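Long-range contacts in nucleoside permease NupG (PDB 7DLA), which carries purine and pyrimidine nucleosides across the bacterial inner membrane in symport with protons, driven by the proton motive force: residues A[68-72]-A[112-116]; A[72-77]-A[171-175]; A[76-82]-A[101-106]. The protein carries 1 engineered substitution. All coordinates share one frame; numbering follows the deposited sequence.

Contact 1 of 3, residues A[68-72]-A[112-116]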
loop_
_atom_site.group_PDB
_atom_site.type_symbol
_atom_site.label_atom_id
_atom_site.label_comp_id
_atom_site.label_asym_id
_atom_site.label_seq_id
_atom_site.Cartn_x
_atom_site.Cartn_y
_atom_site.Cartn_z
ATOM N N ALA A 68 -21.197 -1.468 -10.550
ATOM C CA ALA A 68 -19.978 -1.074 -9.855
ATOM C C ALA A 68 -20.176 0.244 -9.118
ATOM O O ALA A 68 -19.603 0.452 -8.042
ATOM C CB ALA A 68 -18.830 -0.970 -10.852
ATOM N N LYS A 69 -20.984 1.150 -9.689
ATOM C CA LYS A 69 -21.255 2.434 -9.042
ATOM C C LYS A 69 -21.885 2.219 -7.670
ATOM O O LYS A 69 -21.425 2.772 -6.662
ATOM C CB LYS A 69 -22.152 3.300 -9.943
ATOM C CG LYS A 69 -23.246 4.125 -9.255
ATOM C CD LYS A 69 -23.601 5.384 -10.080
ATOM C CE LYS A 69 -25.016 5.932 -9.791
ATOM N NZ LYS A 69 -25.351 7.201 -10.527
ATOM N N TRP A 70 -22.904 1.368 -7.598
ATOM C CA TRP A 70 -23.590 1.207 -6.331
ATOM C C TRP A 70 -22.725 0.432 -5.335
ATOM O O TRP A 70 -22.744 0.733 -4.129
ATOM C CB TRP A 70 -24.941 0.557 -6.574
ATOM C CG TRP A 70 -25.923 1.443 -7.316
ATOM C CD1 TRP A 70 -26.697 1.102 -8.405
ATOM C CD2 TRP A 70 -26.300 2.774 -6.972
ATOM N NE1 TRP A 70 -27.480 2.161 -8.776
ATOM C CE2 TRP A 70 -27.254 3.197 -7.911
ATOM C CE3 TRP A 70 -25.904 3.660 -5.970
ATOM C CZ2 TRP A 70 -27.814 4.467 -7.875
ATOM C CZ3 TRP A 70 -26.466 4.925 -5.937
ATOM C CH2 TRP A 70 -27.410 5.311 -6.874
ATOM N N VAL A 71 -21.917 -0.524 -5.816
ATOM C CA VAL A 71 -21.063 -1.285 -4.910
ATOM C C VAL A 71 -19.972 -0.383 -4.325
ATOM O O VAL A 71 -19.714 -0.400 -3.111
ATOM C CB VAL A 71 -20.482 -2.516 -5.633
ATOM C CG1 VAL A 71 -19.510 -3.226 -4.750
ATOM C CG2 VAL A 71 -21.591 -3.472 -6.026
ATOM N N TYR A 72 -19.355 0.455 -5.167
ATOM C CA TYR A 72 -18.362 1.441 -4.733
ATOM C C TYR A 72 -18.944 2.387 -3.687
ATOM O O TYR A 72 -18.292 2.706 -2.670
ATOM C CB TYR A 72 -17.952 2.245 -5.950
ATOM C CG TYR A 72 -17.000 3.398 -5.769
ATOM C CD1 TYR A 72 -15.650 3.162 -5.593
ATOM C CD2 TYR A 72 -17.419 4.722 -5.871
ATOM C CE1 TYR A 72 -14.757 4.186 -5.500
ATOM C CE2 TYR A 72 -16.518 5.762 -5.769
ATOM C CZ TYR A 72 -15.189 5.473 -5.589
ATOM O OH TYR A 72 -14.242 6.448 -5.492
ATOM N N LEU A 112 -12.657 -1.239 -8.039
ATOM C CA LEU A 112 -13.977 -0.774 -8.459
ATOM C C LEU A 112 -13.893 0.577 -9.168
ATOM O O LEU A 112 -14.594 0.808 -10.167
ATOM C CB LEU A 112 -14.895 -0.726 -7.253
ATOM C CG LEU A 112 -15.519 -2.104 -7.087
ATOM C CD1 LEU A 112 -16.168 -2.264 -5.728
ATOM C CD2 LEU A 112 -16.504 -2.357 -8.205
ATOM N N ILE A 113 -12.999 1.461 -8.705
ATOM C CA ILE A 113 -12.820 2.753 -9.370
ATOM C C ILE A 113 -12.252 2.550 -10.769
ATOM O O ILE A 113 -12.601 3.281 -11.703
ATOM C CB ILE A 113 -11.927 3.695 -8.536
ATOM C CG1 ILE A 113 -11.744 5.053 -9.236
ATOM C CG2 ILE A 113 -10.546 3.095 -8.343
ATOM C CD1 ILE A 113 -10.791 6.022 -8.517
ATOM N N ASN A 114 -11.371 1.550 -10.937
ATOM C CA ASN A 114 -10.838 1.242 -12.258
ATOM C C ASN A 114 -11.907 0.674 -13.174
ATOM O O ASN A 114 -12.030 1.103 -14.322
ATOM C CB ASN A 114 -9.644 0.297 -12.150
ATOM C CG ASN A 114 -8.372 1.026 -11.778
ATOM O OD1 ASN A 114 -8.357 2.246 -11.690
ATOM N ND2 ASN A 114 -7.290 0.292 -11.619
ATOM N N THR A 115 -12.688 -0.296 -12.699
ATOM C CA THR A 115 -13.827 -0.753 -13.489
ATOM C C THR A 115 -14.607 0.456 -14.017
ATOM O O THR A 115 -14.851 0.593 -15.233
ATOM C CB THR A 115 -14.721 -1.676 -12.643
ATOM O OG1 THR A 115 -14.039 -2.915 -12.341
ATOM C CG2 THR A 115 -15.993 -1.996 -13.397
ATOM N N ILE A 116 -14.872 1.413 -13.118
ATOM C CA ILE A 116 -15.713 2.568 -13.437
ATOM C C ILE A 116 -15.013 3.517 -14.409
ATOM O O ILE A 116 -15.603 3.972 -15.399
ATOM C CB ILE A 116 -16.107 3.287 -12.140
ATOM C CG1 ILE A 116 -17.253 2.529 -11.463
ATOM C CG2 ILE A 116 -16.484 4.710 -12.446
ATOM C CD1 ILE A 116 -17.454 2.859 -9.989
#
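A68 puts its small CB into the angle between two larger side chains of the facing helix: CB lies 3.8 Å from CD2 of L112 and 3.9 Å from CG1 of I116, while T115 brings its CG2 alongside. This is antiparallel helix packing in the N-terminal half of a major facilitator superfamily transporter, where segments 68-72 and 112-116 of the third and fourth transmembrane helices run nearly antiparallel, at 152°, near the cytoplasmic ends of both. L112 works with both tips. As CD2 rests on A68, CD1 reaches CG1 of V71 at 3.6 Å, the two branched side chains crossing at about a right angle. I116 extends its CD1 over the backbone of the first helical turn, 3.8 Å from A68 O, and close to CB of Y72 as well. With CG anti to the backbone N (chi1 176°), Y72 carries its ring across to the fourth helix, where it lies beside I113, both pointing the same way, and where CE1 comes 4.2 Å from I113 CB.

No hydrogen bond joins the two segments, so this joint is one of shape and apolar contact. The polar ends are held from outside: the hydroxyl of Y72 bonds to OE1 of Q14 on helix 3-19, and K69 turns from the fourth helix to give its NZ to the carbonyls of L177 and L179. V61 of helix 37-64 backs V71, and A62 of that helix meets L112. Within helix 68-86, the carbonyl on which I116 CD1 rests is already engaged, since A68 O accepts the amide N of Y72 at 2.9 Å.

Contact 2 of 3, residues A[72-77]-A[171-175]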
loop_
_atom_site.group_PDB
_atom_site.type_symbol
_atom_site.label_atom_id
_atom_site.label_comp_id
_atom_site.label_asym_id
_atom_site.label_seq_id
_atom_site.Cartn_x
_atom_site.Cartn_y
_atom_site.Cartn_z
ATOM N N TYR A 72 -19.355 0.455 -5.167
ATOM C CA TYR A 72 -18.362 1.441 -4.733
ATOM C C TYR A 72 -18.944 2.387 -3.687
ATOM O O TYR A 72 -18.292 2.706 -2.670
ATOM C CB TYR A 72 -17.952 2.245 -5.950
ATOM C CG TYR A 72 -17.000 3.398 -5.769
ATOM C CD1 TYR A 72 -15.650 3.162 -5.593
ATOM C CD2 TYR A 72 -17.419 4.722 -5.871
ATOM C CE1 TYR A 72 -14.757 4.186 -5.500
ATOM C CE2 TYR A 72 -16.518 5.762 -5.769
ATOM C CZ TYR A 72 -15.189 5.473 -5.589
ATOM O OH TYR A 72 -14.242 6.448 -5.492
ATOM N N ALA A 73 -20.168 2.876 -3.958
ATOM C CA ALA A 73 -20.881 3.727 -3.018
ATOM C C ALA A 73 -21.005 3.056 -1.661
ATOM O O ALA A 73 -20.610 3.629 -0.638
ATOM C CB ALA A 73 -22.250 4.052 -3.584
ATOM N N ILE A 74 -21.617 1.872 -1.632
ATOM C CA ILE A 74 -21.788 1.151 -0.377
ATOM C C ILE A 74 -20.462 1.091 0.365
ATOM O O ILE A 74 -20.382 1.391 1.566
ATOM C CB ILE A 74 -22.395 -0.245 -0.655
ATOM C CG1 ILE A 74 -23.669 -0.093 -1.503
ATOM C CG2 ILE A 74 -22.641 -1.036 0.627
ATOM C CD1 ILE A 74 -24.682 -1.202 -1.405
ATOM N N CYS A 75 -19.391 0.776 -0.358
ATOM C CA CYS A 75 -18.100 0.587 0.287
ATOM C C CYS A 75 -17.626 1.843 0.992
ATOM O O CYS A 75 -17.306 1.798 2.180
ATOM C CB CYS A 75 -17.069 0.135 -0.732
ATOM S SG CYS A 75 -17.023 -1.612 -0.925
ATOM N N HIS A 76 -17.540 2.957 0.271
ATOM C CA HIS A 76 -17.018 4.162 0.903
ATOM C C HIS A 76 -17.942 4.708 1.969
ATOM O O HIS A 76 -17.473 5.346 2.909
ATOM C CB HIS A 76 -16.753 5.221 -0.141
ATOM C CG HIS A 76 -15.578 4.915 -0.991
ATOM N ND1 HIS A 76 -14.479 4.269 -0.485
ATOM C CD2 HIS A 76 -15.330 5.123 -2.303
ATOM C CE1 HIS A 76 -13.587 4.122 -1.446
ATOM N NE2 HIS A 76 -14.078 4.634 -2.558
ATOM N N THR A 77 -19.245 4.522 1.824
ATOM C CA THR A 77 -20.125 4.772 2.949
ATOM C C THR A 77 -19.654 4.028 4.193
ATOM O O THR A 77 -19.505 4.626 5.266
ATOM C CB THR A 77 -21.525 4.346 2.575
ATOM O OG1 THR A 77 -21.814 4.886 1.276
ATOM C CG2 THR A 77 -22.516 4.799 3.661
ATOM N N ILE A 171 -17.754 12.991 1.227
ATOM C CA ILE A 171 -17.660 13.818 0.035
ATOM C C ILE A 171 -17.580 12.936 -1.195
ATOM O O ILE A 171 -18.303 13.145 -2.180
ATOM C CB ILE A 171 -16.427 14.731 0.159
ATOM C CG1 ILE A 171 -16.613 15.647 1.385
ATOM C CG2 ILE A 171 -16.134 15.450 -1.192
ATOM C CD1 ILE A 171 -15.844 16.949 1.382
ATOM N N LEU A 172 -16.712 11.927 -1.142
ATOM C CA LEU A 172 -16.601 10.913 -2.178
ATOM C C LEU A 172 -17.937 10.274 -2.482
ATOM O O LEU A 172 -18.391 10.333 -3.619
ATOM C CB LEU A 172 -15.564 9.855 -1.774
ATOM C CG LEU A 172 -15.169 8.898 -2.878
ATOM C CD1 LEU A 172 -14.823 9.690 -4.082
ATOM C CD2 LEU A 172 -13.964 8.085 -2.453
ATOM N N VAL A 173 -18.559 9.629 -1.495
ATOM C CA VAL A 173 -19.822 8.936 -1.714
ATOM C C VAL A 173 -20.791 9.834 -2.457
ATOM O O VAL A 173 -21.400 9.417 -3.451
ATOM C CB VAL A 173 -20.454 8.423 -0.410
ATOM C CG1 VAL A 173 -21.474 7.349 -0.766
ATOM C CG2 VAL A 173 -19.406 7.771 0.487
ATOM N N LEU A 174 -20.930 11.071 -1.992
ATOM C CA LEU A 174 -21.784 12.009 -2.707
ATOM C C LEU A 174 -21.342 12.159 -4.158
ATOM O O LEU A 174 -22.175 12.155 -5.072
ATOM C CB LEU A 174 -21.791 13.364 -2.005
ATOM C CG LEU A 174 -22.509 13.417 -0.660
ATOM C CD1 LEU A 174 -22.398 14.805 -0.062
ATOM C CD2 LEU A 174 -23.958 13.005 -0.891
ATOM N N PHE A 175 -20.031 12.280 -4.396
ATOM C CA PHE A 175 -19.581 12.452 -5.770
ATOM C C PHE A 175 -19.837 11.225 -6.616
ATOM O O PHE A 175 -20.053 11.358 -7.818
ATOM C CB PHE A 175 -18.115 12.835 -5.810
ATOM C CG PHE A 175 -17.804 13.840 -6.871
ATOM C CD1 PHE A 175 -17.751 13.456 -8.203
ATOM C CD2 PHE A 175 -17.573 15.161 -6.546
ATOM C CE1 PHE A 175 -17.483 14.371 -9.192
ATOM C CE2 PHE A 175 -17.315 16.083 -7.539
ATOM C CZ PHE A 175 -17.265 15.680 -8.865
#
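The H76 imidazole has one face covered by L172, whose CD2 stands 3.3 Å from H76 CD2 and reaches NE2 almost as closely. At its edge, in the plane, the same ring meets CZ of Y72. The two aromatic groups of helix 68-86 thus form an edge-to-face (T-shaped) pair, with H76 CD2 over one face of the phenol ring and offset toward its rim. The setting is the major facilitator superfamily fold, in whose N-terminal six-helix bundle segments 72-77 and 171-175 of the third and sixth transmembrane helices lie nearly antiparallel, at 166°. L172 spans both groups: its CD2 approaches the Y72 hydroxyl oxygen OH to 3.5 Å, and CD1 lies beside that oxygen too. Neither polar end depends on helix 160-177, because H76 NE2 hydrogen-bonds to the same Q14 OE1 that holds Y72, which ties both rings to a single point on helix 3-19.

One residue further along, V173 fits against the backbone, its CA 5.5 Å from that of A73. Its methyls divide the work: CG1, anti to the backbone N (chi1 -161°), faces the carbonyl of A73 and the hydroxyl of T77, whereas CG2 packs 3.7 Å from CB of H76. T77 and V173 cross at about a right angle. The T77 hydroxyl, beside the V173 methyl, is satisfied inside its own helix. A73 O receives two donors from that one residue, the backbone N of T77 at 3.0 Å and its OG1 at 2.6 Å, the latter approaching from above the carbonyl plane and 45° out of it.

Contact 3 of 3, residues A[76-82]-A[101-106]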
loop_
_atom_site.group_PDB
_atom_site.type_symbol
_atom_site.label_atom_id
_atom_site.label_comp_id
_atom_site.label_asym_id
_atom_site.label_seq_id
_atom_site.Cartn_x
_atom_site.Cartn_y
_atom_site.Cartn_z
ATOM N N HIS A 76 -17.540 2.957 0.271
ATOM C CA HIS A 76 -17.018 4.162 0.903
ATOM C C HIS A 76 -17.942 4.708 1.969
ATOM O O HIS A 76 -17.473 5.346 2.909
ATOM C CB HIS A 76 -16.753 5.221 -0.141
ATOM C CG HIS A 76 -15.578 4.915 -0.991
ATOM N ND1 HIS A 76 -14.479 4.269 -0.485
ATOM C CD2 HIS A 76 -15.330 5.123 -2.303
ATOM C CE1 HIS A 76 -13.587 4.122 -1.446
ATOM N NE2 HIS A 76 -14.078 4.634 -2.558
ATOM N N THR A 77 -19.245 4.522 1.824
ATOM C CA THR A 77 -20.125 4.772 2.949
ATOM C C THR A 77 -19.654 4.028 4.193
ATOM O O THR A 77 -19.505 4.626 5.266
ATOM C CB THR A 77 -21.525 4.346 2.575
ATOM O OG1 THR A 77 -21.814 4.886 1.276
ATOM C CG2 THR A 77 -22.516 4.799 3.661
ATOM N N ILE A 78 -19.469 2.713 4.080
ATOM C CA ILE A 78 -18.997 1.968 5.235
ATOM C C ILE A 78 -17.657 2.515 5.674
ATOM O O ILE A 78 -17.420 2.712 6.866
ATOM C CB ILE A 78 -18.920 0.461 4.946
ATOM C CG1 ILE A 78 -20.294 -0.185 5.115
ATOM C CG2 ILE A 78 -17.914 -0.189 5.884
ATOM C CD1 ILE A 78 -20.259 -1.722 5.185
ATOM N N GLY A 79 -16.762 2.763 4.719
ATOM C CA GLY A 79 -15.467 3.342 5.033
ATOM C C GLY A 79 -15.613 4.584 5.891
ATOM O O GLY A 79 -14.917 4.754 6.894
ATOM N N ALA A 80 -16.552 5.457 5.526
ATOM C CA ALA A 80 -16.727 6.721 6.231
ATOM C C ALA A 80 -17.208 6.493 7.659
ATOM O O ALA A 80 -16.608 6.997 8.621
ATOM C CB ALA A 80 -17.708 7.597 5.460
ATOM N N ILE A 81 -18.301 5.739 7.811
ATOM C CA ILE A 81 -18.838 5.465 9.146
ATOM C C ILE A 81 -17.748 4.908 10.053
ATOM O O ILE A 81 -17.598 5.340 11.210
ATOM C CB ILE A 81 -20.047 4.511 9.068
ATOM C CG1 ILE A 81 -21.339 5.277 8.798
ATOM C CG2 ILE A 81 -20.190 3.723 10.360
ATOM C CD1 ILE A 81 -22.491 4.384 8.427
ATOM N N THR A 82 -16.952 3.958 9.535
ATOM C CA THR A 82 -15.956 3.307 10.378
ATOM C C THR A 82 -14.829 4.264 10.736
ATOM O O THR A 82 -14.341 4.261 11.868
ATOM C CB THR A 82 -15.392 2.056 9.698
ATOM O OG1 THR A 82 -14.782 2.398 8.449
ATOM C CG2 THR A 82 -16.491 1.021 9.462
ATOM N N ILE A 101 -12.912 -3.718 9.427
ATOM C CA ILE A 101 -14.126 -3.392 8.666
ATOM C C ILE A 101 -13.807 -2.372 7.580
ATOM O O ILE A 101 -14.194 -2.541 6.409
ATOM C CB ILE A 101 -15.252 -2.881 9.587
ATOM C CG1 ILE A 101 -15.495 -3.836 10.759
ATOM C CG2 ILE A 101 -16.545 -2.719 8.797
ATOM C CD1 ILE A 101 -16.670 -3.448 11.666
ATOM N N ASN A 102 -13.098 -1.290 7.955
ATOM C CA ASN A 102 -12.824 -0.227 6.989
ATOM C C ASN A 102 -12.095 -0.775 5.776
ATOM O O ASN A 102 -12.422 -0.418 4.643
ATOM C CB ASN A 102 -12.011 0.900 7.630
ATOM C CG ASN A 102 -11.793 2.098 6.692
ATOM O OD1 ASN A 102 -12.722 2.865 6.402
ATOM N ND2 ASN A 102 -10.553 2.266 6.228
ATOM N N SER A 103 -11.120 -1.667 5.992
ATOM C CA SER A 103 -10.374 -2.244 4.874
ATOM C C SER A 103 -11.231 -3.203 4.080
ATOM O O SER A 103 -11.168 -3.218 2.852
ATOM C CB SER A 103 -9.126 -2.975 5.355
ATOM O OG SER A 103 -8.240 -2.110 6.020
ATOM N N PHE A 104 -12.015 -4.035 4.757
ATOM C CA PHE A 104 -12.912 -4.933 4.045
ATOM C C PHE A 104 -13.774 -4.147 3.080
ATOM O O PHE A 104 -14.079 -4.624 1.986
ATOM C CB PHE A 104 -13.778 -5.688 5.046
ATOM C CG PHE A 104 -13.360 -7.112 5.257
ATOM C CD1 PHE A 104 -12.187 -7.414 5.953
ATOM C CD2 PHE A 104 -14.125 -8.151 4.778
ATOM C CE1 PHE A 104 -11.789 -8.730 6.156
ATOM C CE2 PHE A 104 -13.726 -9.475 4.977
ATOM C CZ PHE A 104 -12.561 -9.756 5.676
ATOM N N ALA A 105 -14.151 -2.926 3.459
ATOM C CA ALA A 105 -14.883 -2.044 2.557
ATOM C C ALA A 105 -13.971 -1.311 1.576
ATOM O O ALA A 105 -14.341 -1.106 0.422
ATOM C CB ALA A 105 -15.691 -1.026 3.358
ATOM N N TYR A 106 -12.781 -0.922 2.003
ATOM C CA TYR A 106 -11.961 -0.033 1.198
ATOM C C TYR A 106 -11.154 -0.756 0.140
ATOM O O TYR A 106 -11.013 -0.244 -0.968
ATOM C CB TYR A 106 -11.021 0.765 2.084
ATOM C CG TYR A 106 -10.200 1.730 1.276
ATOM C CD1 TYR A 106 -8.991 1.356 0.706
ATOM C CD2 TYR A 106 -10.703 2.974 0.965
ATOM C CE1 TYR A 106 -8.268 2.247 -0.047
ATOM C CE2 TYR A 106 -10.000 3.852 0.193
ATOM C CZ TYR A 106 -8.791 3.495 -0.305
ATOM O OH TYR A 106 -8.130 4.424 -1.066
#
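From its CB outward, T82 meets N102 and I101 in turn: CB lies 4.1 Å from CB of N102. At the branch, CG2 goes to I101, meeting the CG2 methyl of that residue at 3.8 Å, while OG1, set between its own backbone N and carbonyl carbon (chi1 59°), comes beside N102, 3.3 Å from its CB. Replacing T82 by an alanine is likely to open a gap beside the I101 methyl and to deprive the buried N102 side chain of its hydroxyl neighbour. One turn back, I78 lays CG2 against the CB of A105 at 3.5 Å and also touches I101, so these apolar groups pack together on the side of the hairpin that reaches the surface.

The hairpin itself, two consecutive transmembrane helices joined by a short periplasmic turn, is part of the twelve-helix major facilitator fold. Here segments 76-82 and 101-106 cross at 159°, their axes 8.1 Å apart at closest, and between these two segments the backbones are nearest at G79, whose CA is 4.9 Å from CA of N102. Further toward the cytoplasm, H76 presents its ring edge to Y106, CE1 lying 3.9 Å from Y106 CD2; the planes are oblique, 47° apart. Y106 is steadied from helix 3-19, its ring stacked on W18 and its OH bonded to the carbonyl oxygen of Q14.

All three contacts draw on helix 68-86. Contacts 1 and 3 join it to helix 92-122 at two levels, their centres about 15 Å apart, with contact 3 nested nearer the periplasmic turn. Contact 2 uses another side of the same helix, meeting helix 160-177; its centre is about 10 Å from that of contact 1 and about 9 Å from that of contact 3. Y72 belongs to contacts 1 and 2, H76 to contacts 2 and 3. C75 of contact 2 lies against the A105 backbone of contact 3. Q14 on helix 3-19 serves all three, its side chain accepting from Y72 and H76 and its backbone carbonyl from Y106. In this superfamily, substrate generally passes between the two six-helix halves.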